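Local structure of ecdysteroid-phosphate phosphatase (Bombyx mori, 3C7T) at residues Pro151-Asp156 and Phe166-Val171; Pro22-Cys27 and Gly53-Thr58; Trp65-Leu70 and Val225-Leu230. The protein releases active ecdysteroids from their phosphates, with high activity on ecdysone 22-phosphate, and also acts as a protein tyrosine phosphatase, this chain being its phosphoglycerate mutase-like domain. All blocks are in the same frame, centred on the assembly; numbering follows the deposited sequence.

Contact 1. Residues Pro151-Asp156 and Phe166-Val171; sequences PYVEMD and FKRGEV
The guanidinium group of R168 carries the sulfur of M155 over one face. M155 SD sits above the centre of the group, 3.6 Å from R168 CZ. The sulfur therefore meets the flat surface and leaves the N-H edges to other partners. At those edges, NH1 of R168 bonds to the backbone O of F119. NH2 bonds to the backbone O of E120 and forms a salt bridge with E160.

The arginine chain is bent at two places, chi2 (-143°) and chi3 (-84°). These bends bring the guanidinium face against the methionine sulfur. M155 CG continues the contact, 4.0 Å from R168 CD. With CG anti to the backbone N (chi1 -167°), the M155 chain runs out to the arginine.

V153, two residues before M155, reaches the same side of the helix. Its CG1 lies 4.0 Å from R168 CD, and the two side chains cross at about a right angle. CG2 reaches the helix itself, 3.7 Å from the backbone O of R168. The same methyl meets V171 CG1 at 4.1 Å, one turn further along the helix.

With an alanine here instead of R168, E160 would probably lose its charged mate, the carbonyls of F119 and E120 would lose these donors, and M155 SD would lose the flat surface it lies on.

The contact joins the loop before helix 162-179 to one side of that helix. The sulfur lies over the guanidinium plane and the methyls pack on the aliphatic chain and the helix, while charge and hydrogen bonds act at the edges. The bonds at the edges probably fix the rotation of the group. E120 also belongs to the tungstate pocket, so R168 is a second-shell residue that probably steadies the backbone there.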
loop_
_atom_site.group_PDB
_atom_site.type_symbol
_atom_site.label_atom_id
_atom_site.label_comp_id
_atom_site.label_asym_id
_atom_site.label_seq_id
_atom_site.Cartn_x
_atom_site.Cartn_y
_atom_site.Cartn_z
ATOM N N PRO A 151 17.626 17.699 21.468
ATOM C CA PRO A 151 16.486 16.991 22.063
ATOM C C PRO A 151 16.167 17.393 23.493
ATOM O O PRO A 151 17.076 17.713 24.263
ATOM C CB PRO A 151 16.924 15.518 22.038
ATOM C CG PRO A 151 18.001 15.451 21.025
ATOM C CD PRO A 151 18.705 16.768 21.101
ATOM N N TYR A 152 14.881 17.353 23.840
ATOM C CA TYR A 152 14.434 17.611 25.210
ATOM C C TYR A 152 14.860 16.542 26.198
ATOM O O TYR A 152 15.080 16.833 27.379
ATOM C CB TYR A 152 12.919 17.778 25.272
ATOM C CG TYR A 152 12.414 18.941 24.471
ATOM C CD1 TYR A 152 12.801 20.253 24.785
ATOM C CD2 TYR A 152 11.547 18.745 23.400
ATOM C CE1 TYR A 152 12.337 21.336 24.033
ATOM C CE2 TYR A 152 11.077 19.815 22.654
ATOM C CZ TYR A 152 11.471 21.104 22.982
ATOM O OH TYR A 152 11.007 22.147 22.250
ATOM N N VAL A 153 14.950 15.309 25.711
ATOM C CA VAL A 153 15.275 14.157 26.535
ATOM C C VAL A 153 16.484 13.443 25.962
ATOM O O VAL A 153 16.540 13.118 24.775
ATOM C CB VAL A 153 14.083 13.164 26.673
ATOM C CG1 VAL A 153 14.529 11.878 27.333
ATOM C CG2 VAL A 153 12.934 13.795 27.463
ATOM N N GLU A 154 17.461 13.246 26.838
ATOM C CA GLU A 154 18.601 12.398 26.600
ATOM C C GLU A 154 18.183 11.047 27.156
ATOM O O GLU A 154 17.668 10.967 28.277
ATOM C CB GLU A 154 19.795 12.959 27.387
ATOM C CG GLU A 154 20.971 12.003 27.580
ATOM C CD GLU A 154 22.038 12.173 26.515
ATOM O OE1 GLU A 154 22.767 13.197 26.555
ATOM O OE2 GLU A 154 22.140 11.278 25.639
ATOM N N MET A 155 18.392 9.980 26.395
ATOM C CA MET A 155 17.951 8.676 26.868
ATOM C C MET A 155 19.005 7.578 26.686
ATOM O O MET A 155 19.708 7.531 25.675
ATOM C CB MET A 155 16.630 8.309 26.192
ATOM C CG MET A 155 15.910 7.140 26.802
ATOM S SD MET A 155 14.809 6.479 25.556
ATOM C CE MET A 155 15.980 6.001 24.276
ATOM N N ASP A 156 19.105 6.698 27.675
ATOM C CA ASP A 156 20.100 5.638 27.631
ATOM C C ASP A 156 19.518 4.276 27.210
ATOM O O ASP A 156 18.332 4.168 26.870
ATOM C CB ASP A 156 20.867 5.566 28.960
ATOM C CG ASP A 156 20.161 4.733 30.011
ATOM O OD1 ASP A 156 18.909 4.757 30.076
ATOM O OD2 ASP A 156 20.879 4.052 30.779
ATOM N N PHE A 166 6.579 7.406 31.198
ATOM C CA PHE A 166 5.577 8.429 30.965
ATOM C C PHE A 166 6.077 9.858 31.218
ATOM O O PHE A 166 5.661 10.806 30.555
ATOM C CB PHE A 166 4.289 8.124 31.725
ATOM C CG PHE A 166 3.448 7.062 31.071
ATOM C CD1 PHE A 166 2.822 7.305 29.860
ATOM C CD2 PHE A 166 3.275 5.829 31.678
ATOM C CE1 PHE A 166 2.034 6.314 29.240
ATOM C CE2 PHE A 166 2.489 4.829 31.078
ATOM C CZ PHE A 166 1.871 5.078 29.857
ATOM N N LYS A 167 6.990 9.996 32.170
ATOM C CA LYS A 167 7.580 11.291 32.474
ATOM C C LYS A 167 8.396 11.825 31.287
ATOM O O LYS A 167 8.273 12.998 30.936
ATOM C CB LYS A 167 8.437 11.175 33.747
ATOM C CG LYS A 167 9.124 12.474 34.226
ATOM C CD LYS A 167 8.130 13.590 34.461
ATOM C CE LYS A 167 8.799 14.772 35.151
ATOM N NZ LYS A 167 7.884 15.924 35.268
ATOM N N ARG A 168 9.229 10.955 30.709
ATOM C CA ARG A 168 9.977 11.184 29.473
ATOM C C ARG A 168 9.071 11.783 28.405
ATOM O O ARG A 168 9.335 12.856 27.865
ATOM C CB ARG A 168 10.439 9.835 28.894
ATOM C CG ARG A 168 11.737 9.283 29.376
ATOM C CD ARG A 168 12.479 8.604 28.247
ATOM N NE ARG A 168 12.079 7.219 28.009
ATOM C CZ ARG A 168 11.448 6.778 26.917
ATOM N NH1 ARG A 168 11.103 7.614 25.944
ATOM N NH2 ARG A 168 11.163 5.492 26.798
ATOM N N GLY A 169 8.010 11.046 28.076
ATOM C CA GLY A 169 7.111 11.433 26.985
ATOM C C GLY A 169 6.444 12.775 27.222
ATOM O O GLY A 169 6.345 13.611 26.310
ATOM N N GLU A 170 5.974 12.962 28.454
ATOM C CA GLU A 170 5.290 14.178 28.858
ATOM C C GLU A 170 6.229 15.386 28.823
ATOM O O GLU A 170 5.844 16.444 28.340
ATOM C CB GLU A 170 4.700 13.993 30.258
ATOM C CG GLU A 170 3.908 15.198 30.779
ATOM C CD GLU A 170 3.436 14.972 32.198
ATOM O OE1 GLU A 170 2.548 14.124 32.394
ATOM O OE2 GLU A 170 3.957 15.641 33.115
ATOM N N VAL A 171 7.454 15.225 29.322
ATOM C CA VAL A 171 8.461 16.301 29.276
ATOM C C VAL A 171 8.667 16.759 27.835
ATOM O O VAL A 171 8.593 17.956 27.555
ATOM C CB VAL A 171 9.809 15.875 29.944
ATOM C CG1 VAL A 171 10.968 16.773 29.536
ATOM C CG2 VAL A 171 9.671 15.883 31.444
#

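Contact 2. Residues Pro22-Cys27 and Gly53-Thr58; sequences PWVPHC and GYVKDT
W23 and V24 of the short helix 23-27 pack against Y54 and V55, near the C-terminal end of helix 50-56. Both helices belong to the long excursion of the chain between strand 5-11 and helix 62-77.

The indole of W23 approaches Y54 with its six-membered ring. W23 CH2 lies 4.0 Å from Y54 CB, and the two side chains cross obliquely. The backbone O of Y54 is also close, 3.8 Å from W23 CZ2. W23 CG stands between the backbone N and the carbonyl carbon (chi1 72°). This setting folds the indole back over its own helix, where CG2 of the next residue, V24, lies over the centre of one ring face.

A water sits at the edge of the indole, in its plane. W23 NE1 donates to this water at 2.8 Å. The water in turn donates to Y54 O at 2.7 Å. One water thus gives the indole N-H an acceptor and the helix carbonyl a donor, and it links the two helices through polar groups.

V24 and V55 meet through methyls beside the water bridge. V24 CG2 touches V55 CG2 at 3.6 Å. V24 CG2 is therefore held between the indole face and the other valine. V55 lies at the exposed side of the contact, while W23, V24 and Y54 are buried.

The phenol end of Y54 leads away from W23. Its OH bonds to the backbone O of A45, and its ring makes a cation-pi contact with R47. W23 also rests on V16 of helix 16-19 and on P59.

The arrangement is a small helix-helix packing with an apolar patch and one bridging water. It lies away from the annotated sites, in the part of this histidine phosphatase domain that follows the RHG motif at the end of strand 5-11.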
loop_
_atom_site.group_PDB
_atom_site.type_symbol
_atom_site.label_atom_id
_atom_site.label_comp_id
_atom_site.label_asym_id
_atom_site.label_seq_id
_atom_site.Cartn_x
_atom_site.Cartn_y
_atom_site.Cartn_z
ATOM N N PRO A 22 12.580 -14.199 8.981
ATOM C CA PRO A 22 14.016 -13.871 9.127
ATOM C C PRO A 22 14.560 -13.089 7.921
ATOM O O PRO A 22 15.409 -13.577 7.171
ATOM C CB PRO A 22 14.676 -15.254 9.276
ATOM C CG PRO A 22 13.777 -16.174 8.545
ATOM C CD PRO A 22 12.370 -15.620 8.645
ATOM N N TRP A 23 14.078 -11.863 7.735
ATOM C CA TRP A 23 14.332 -11.143 6.481
ATOM C C TRP A 23 15.796 -10.738 6.289
ATOM O O TRP A 23 16.289 -10.748 5.155
ATOM C CB TRP A 23 13.377 -9.924 6.315
ATOM C CG TRP A 23 13.686 -8.821 7.222
ATOM C CD1 TRP A 23 13.344 -8.720 8.547
ATOM C CD2 TRP A 23 14.420 -7.631 6.899
ATOM N NE1 TRP A 23 13.835 -7.542 9.070
ATOM C CE2 TRP A 23 14.486 -6.848 8.080
ATOM C CE3 TRP A 23 15.017 -7.137 5.721
ATOM C CZ2 TRP A 23 15.143 -5.595 8.129
ATOM C CZ3 TRP A 23 15.665 -5.861 5.771
ATOM C CH2 TRP A 23 15.709 -5.116 6.966
ATOM N N VAL A 24 16.508 -10.466 7.386
ATOM C CA VAL A 24 17.914 -10.046 7.292
ATOM C C VAL A 24 18.809 -11.188 6.764
ATOM O O VAL A 24 19.439 -11.014 5.715
ATOM C CB VAL A 24 18.424 -9.373 8.605
ATOM C CG1 VAL A 24 19.941 -9.149 8.551
ATOM C CG2 VAL A 24 17.675 -8.062 8.837
ATOM N N PRO A 25 18.813 -12.371 7.425
ATOM C CA PRO A 25 19.629 -13.433 6.847
ATOM C C PRO A 25 19.126 -13.903 5.497
ATOM O O PRO A 25 19.931 -14.371 4.672
ATOM C CB PRO A 25 19.559 -14.574 7.891
ATOM C CG PRO A 25 18.400 -14.313 8.693
ATOM C CD PRO A 25 18.169 -12.806 8.682
ATOM N N HIS A 26 17.825 -13.765 5.241
ATOM C CA HIS A 26 17.330 -14.133 3.917
ATOM C C HIS A 26 17.811 -13.186 2.791
ATOM O O HIS A 26 18.170 -13.647 1.704
ATOM C CB HIS A 26 15.806 -14.201 3.895
ATOM C CG HIS A 26 15.260 -14.702 2.592
ATOM N ND1 HIS A 26 15.245 -16.038 2.265
ATOM C CD2 HIS A 26 14.685 -14.052 1.550
ATOM C CE1 HIS A 26 14.719 -16.189 1.061
ATOM N NE2 HIS A 26 14.371 -14.999 0.605
ATOM N N CYS A 27 17.816 -11.885 3.064
ATOM C CA CYS A 27 18.075 -10.870 2.028
ATOM C C CYS A 27 19.544 -10.487 1.895
ATOM O O CYS A 27 19.975 -10.023 0.844
ATOM C CB CYS A 27 17.260 -9.606 2.306
ATOM S SG CYS A 27 15.472 -9.879 2.102
ATOM N N GLY A 53 22.092 -3.983 12.989
ATOM C CA GLY A 53 21.347 -2.795 13.365
ATOM C C GLY A 53 19.922 -2.846 12.820
ATOM O O GLY A 53 18.967 -2.433 13.500
ATOM N N TYR A 54 19.786 -3.356 11.597
ATOM C CA TYR A 54 18.458 -3.488 10.959
ATOM C C TYR A 54 17.603 -4.583 11.579
ATOM O O TYR A 54 16.371 -4.485 11.552
ATOM C CB TYR A 54 18.553 -3.670 9.439
ATOM C CG TYR A 54 18.874 -2.375 8.714
ATOM C CD1 TYR A 54 17.963 -1.306 8.727
ATOM C CD2 TYR A 54 20.083 -2.209 8.015
ATOM C CE1 TYR A 54 18.241 -0.113 8.076
ATOM C CE2 TYR A 54 20.367 -1.000 7.340
ATOM C CZ TYR A 54 19.438 0.035 7.383
ATOM O OH TYR A 54 19.671 1.227 6.743
ATOM N N VAL A 55 18.238 -5.630 12.104
ATOM C CA VAL A 55 17.499 -6.626 12.915
ATOM C C VAL A 55 16.857 -5.931 14.126
ATOM O O VAL A 55 15.672 -6.112 14.408
ATOM C CB VAL A 55 18.406 -7.793 13.375
ATOM C CG1 VAL A 55 17.656 -8.723 14.298
ATOM C CG2 VAL A 55 18.923 -8.561 12.190
ATOM N N LYS A 56 17.639 -5.119 14.825
ATOM C CA LYS A 56 17.180 -4.418 16.038
ATOM C C LYS A 56 16.261 -3.224 15.787
ATOM O O LYS A 56 15.512 -2.801 16.687
ATOM C CB LYS A 56 18.394 -3.934 16.837
ATOM C CG LYS A 56 19.249 -5.060 17.402
ATOM C CD LYS A 56 20.594 -4.568 17.890
ATOM C CE LYS A 56 21.268 -5.671 18.671
ATOM N NZ LYS A 56 22.731 -5.766 18.381
ATOM N N ASP A 57 16.331 -2.665 14.585
ATOM C CA ASP A 57 15.717 -1.363 14.304
ATOM C C ASP A 57 15.135 -1.416 12.894
ATOM O O ASP A 57 15.718 -0.896 11.943
ATOM C CB ASP A 57 16.773 -0.241 14.487
ATOM C CG ASP A 57 16.191 1.186 14.334
ATOM O OD1 ASP A 57 14.996 1.420 14.701
ATOM O OD2 ASP A 57 16.959 2.067 13.857
ATOM N N THR A 58 13.977 -2.073 12.784
ATOM C CA THR A 58 13.344 -2.376 11.482
ATOM C C THR A 58 13.008 -1.154 10.603
ATOM O O THR A 58 12.608 -0.107 11.119
ATOM C CB THR A 58 12.066 -3.207 11.714
ATOM O OG1 THR A 58 11.605 -3.738 10.464
ATOM C CG2 THR A 58 10.986 -2.349 12.387
HETATM O O HOH W 1 14.174 -6.092 11.500
#

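Contact 3. Residues Trp65-Leu70 and Val225-Leu230; sequences WFQAQL and VPYCAL
A type II beta turn from P226 to A229 presents Y227 and C228 to helix 62-77, with C228 CA 6.2 Å from A68 CA. The turn is closed by A229 N bonding to P226 O at 2.9 Å. C228, third in the turn, has the positive phi (52°) that a type II turn needs there.

C228 SG points at the helix backbone. It lies 3.6 Å from A68 N and 3.8 Å from Q67 CB, and it also touches the methyl of A68. Q67 packs beside Y227. Its OE1 lies 3.6 Å from Y227 CB, and the amide is turned 41° from the tyrosine ring. The amide takes its bonds outside the contact: OE1 accepts from the backbone N of E14, and NE2 donates to N250 OD1. These two bonds fix which way the amide faces.

The Y227 ring leads away from the helix toward R11 and the phosphohistidine residue H12. The Y227 side chain is about 5 Å from the bound tungstate. The turn bonds through its backbone to R11, the last residue of strand 5-11, and H12 just after it, then runs into strand 230-235. Helix 91-104 touches A68, and F66 stacks on F66 of the second subunit.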
loop_
_atom_site.group_PDB
_atom_site.type_symbol
_atom_site.label_atom_id
_atom_site.label_comp_id
_atom_site.label_asym_id
_atom_site.label_seq_id
_atom_site.Cartn_x
_atom_site.Cartn_y
_atom_site.Cartn_z
ATOM N N TRP A 65 5.629 3.138 4.152
ATOM C CA TRP A 65 5.834 4.461 3.542
ATOM C C TRP A 65 4.553 5.003 2.911
ATOM O O TRP A 65 4.215 6.161 3.120
ATOM C CB TRP A 65 6.907 4.380 2.470
ATOM C CG TRP A 65 8.271 4.427 3.025
ATOM C CD1 TRP A 65 8.995 3.374 3.518
ATOM C CD2 TRP A 65 9.105 5.585 3.135
ATOM N NE1 TRP A 65 10.252 3.818 3.925
ATOM C CE2 TRP A 65 10.335 5.165 3.693
ATOM C CE3 TRP A 65 8.938 6.947 2.790
ATOM C CZ2 TRP A 65 11.399 6.061 3.939
ATOM C CZ3 TRP A 65 9.997 7.836 3.026
ATOM C CH2 TRP A 65 11.211 7.380 3.587
ATOM N N PHE A 66 3.853 4.161 2.153
ATOM C CA PHE A 66 2.615 4.574 1.450
ATOM C C PHE A 66 1.497 4.970 2.414
ATOM O O PHE A 66 0.806 5.970 2.225
ATOM C CB PHE A 66 2.163 3.420 0.553
ATOM C CG PHE A 66 0.999 3.749 -0.322
ATOM C CD1 PHE A 66 1.110 4.691 -1.338
ATOM C CD2 PHE A 66 -0.213 3.095 -0.139
ATOM C CE1 PHE A 66 -0.001 4.981 -2.170
ATOM C CE2 PHE A 66 -1.327 3.372 -0.970
ATOM C CZ PHE A 66 -1.210 4.330 -1.976
ATOM N N GLN A 67 1.333 4.196 3.490
ATOM C CA GLN A 67 0.397 4.567 4.570
ATOM C C GLN A 67 0.686 5.943 5.144
ATOM O O GLN A 67 -0.239 6.744 5.338
ATOM C CB GLN A 67 0.457 3.521 5.701
ATOM C CG GLN A 67 -0.066 2.152 5.253
ATOM C CD GLN A 67 0.188 1.012 6.271
ATOM O OE1 GLN A 67 1.137 1.070 7.076
ATOM N NE2 GLN A 67 -0.630 -0.074 6.191
ATOM N N ALA A 68 1.961 6.231 5.390
ATOM C CA ALA A 68 2.348 7.554 5.955
ATOM C C ALA A 68 2.062 8.651 4.929
ATOM O O ALA A 68 1.585 9.734 5.263
ATOM C CB ALA A 68 3.817 7.533 6.338
ATOM N N GLN A 69 2.357 8.358 3.670
ATOM C CA GLN A 69 2.098 9.295 2.573
ATOM C C GLN A 69 0.622 9.631 2.443
ATOM O O GLN A 69 0.273 10.780 2.240
ATOM C CB GLN A 69 2.610 8.729 1.264
ATOM C CG GLN A 69 4.109 8.689 1.210
ATOM C CD GLN A 69 4.665 7.737 0.154
ATOM O OE1 GLN A 69 3.937 7.225 -0.706
ATOM N NE2 GLN A 69 5.966 7.502 0.219
ATOM N N LEU A 70 -0.240 8.626 2.578
ATOM C CA LEU A 70 -1.676 8.835 2.513
ATOM C C LEU A 70 -2.178 9.781 3.594
ATOM O O LEU A 70 -3.088 10.616 3.337
ATOM C CB LEU A 70 -2.414 7.506 2.617
ATOM C CG LEU A 70 -2.297 6.645 1.375
ATOM C CD1 LEU A 70 -2.943 5.293 1.738
ATOM C CD2 LEU A 70 -2.970 7.308 0.154
ATOM N N VAL A 225 -3.423 0.607 18.541
ATOM C CA VAL A 225 -4.016 1.373 17.442
ATOM C C VAL A 225 -3.369 0.909 16.116
ATOM O O VAL A 225 -2.215 0.461 16.116
ATOM C CB VAL A 225 -3.867 2.894 17.654
ATOM C CG1 VAL A 225 -4.551 3.317 18.980
ATOM C CG2 VAL A 225 -2.413 3.324 17.632
ATOM N N PRO A 226 -4.112 0.998 15.000
ATOM C CA PRO A 226 -3.602 0.544 13.693
ATOM C C PRO A 226 -2.363 1.298 13.199
ATOM O O PRO A 226 -2.056 2.385 13.684
ATOM C CB PRO A 226 -4.775 0.834 12.760
ATOM C CG PRO A 226 -5.990 0.838 13.666
ATOM C CD PRO A 226 -5.500 1.477 14.903
ATOM N N TYR A 227 -1.667 0.727 12.221
ATOM C CA TYR A 227 -0.537 1.439 11.623
ATOM C C TYR A 227 -0.992 2.783 11.091
ATOM O O TYR A 227 -2.073 2.876 10.480
ATOM C CB TYR A 227 0.006 0.633 10.465
ATOM C CG TYR A 227 0.761 -0.641 10.807
ATOM C CD1 TYR A 227 1.813 -0.632 11.737
ATOM C CD2 TYR A 227 0.505 -1.823 10.110
ATOM C CE1 TYR A 227 2.549 -1.786 11.989
ATOM C CE2 TYR A 227 1.239 -2.996 10.358
ATOM C CZ TYR A 227 2.262 -2.960 11.310
ATOM O OH TYR A 227 3.016 -4.088 11.557
ATOM N N CYS A 228 -0.177 3.815 11.322
ATOM C CA CYS A 228 -0.513 5.202 10.952
ATOM C C CYS A 228 -1.892 5.676 11.474
ATOM O O CYS A 228 -2.491 6.549 10.892
ATOM C CB CYS A 228 -0.375 5.409 9.439
ATOM S SG CYS A 228 1.368 5.370 8.884
ATOM N N ALA A 229 -2.360 5.104 12.585
ATOM C CA ALA A 229 -3.489 5.680 13.322
ATOM C C ALA A 229 -3.144 7.131 13.696
ATOM O O ALA A 229 -2.051 7.417 14.181
ATOM C CB ALA A 229 -3.791 4.898 14.543
ATOM N N LEU A 230 -4.096 8.020 13.450
ATOM C CA LEU A 230 -3.897 9.444 13.643
ATOM C C LEU A 230 -4.832 9.950 14.729
ATOM O O LEU A 230 -6.053 9.744 14.685
ATOM C CB LEU A 230 -4.155 10.203 12.330
ATOM C CG LEU A 230 -3.976 11.719 12.365
ATOM C CD1 LEU A 230 -2.515 12.162 12.540
ATOM C CD2 LEU A 230 -4.570 12.362 11.107
#

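How the contacts relate
From the N terminus, contact 2 comes first. It closes the loop from helix 23-27 to helix 50-56 and is complete before the others open. Contact 3 opens next, on helix 62-77, and closes some 155 residues later at the turn before strand 230-235. Contact 1 opens and closes within that long span, as a short local loop onto helix 162-179. None of the three cross, and none touch. Contacts 1 and 3 lie on opposite sides of the chain's centre, their centres 24 Å apart. Contacts 1 and 2 tie local elements together; contact 3 brings distant parts of the sequence together beside the tungstate pocket.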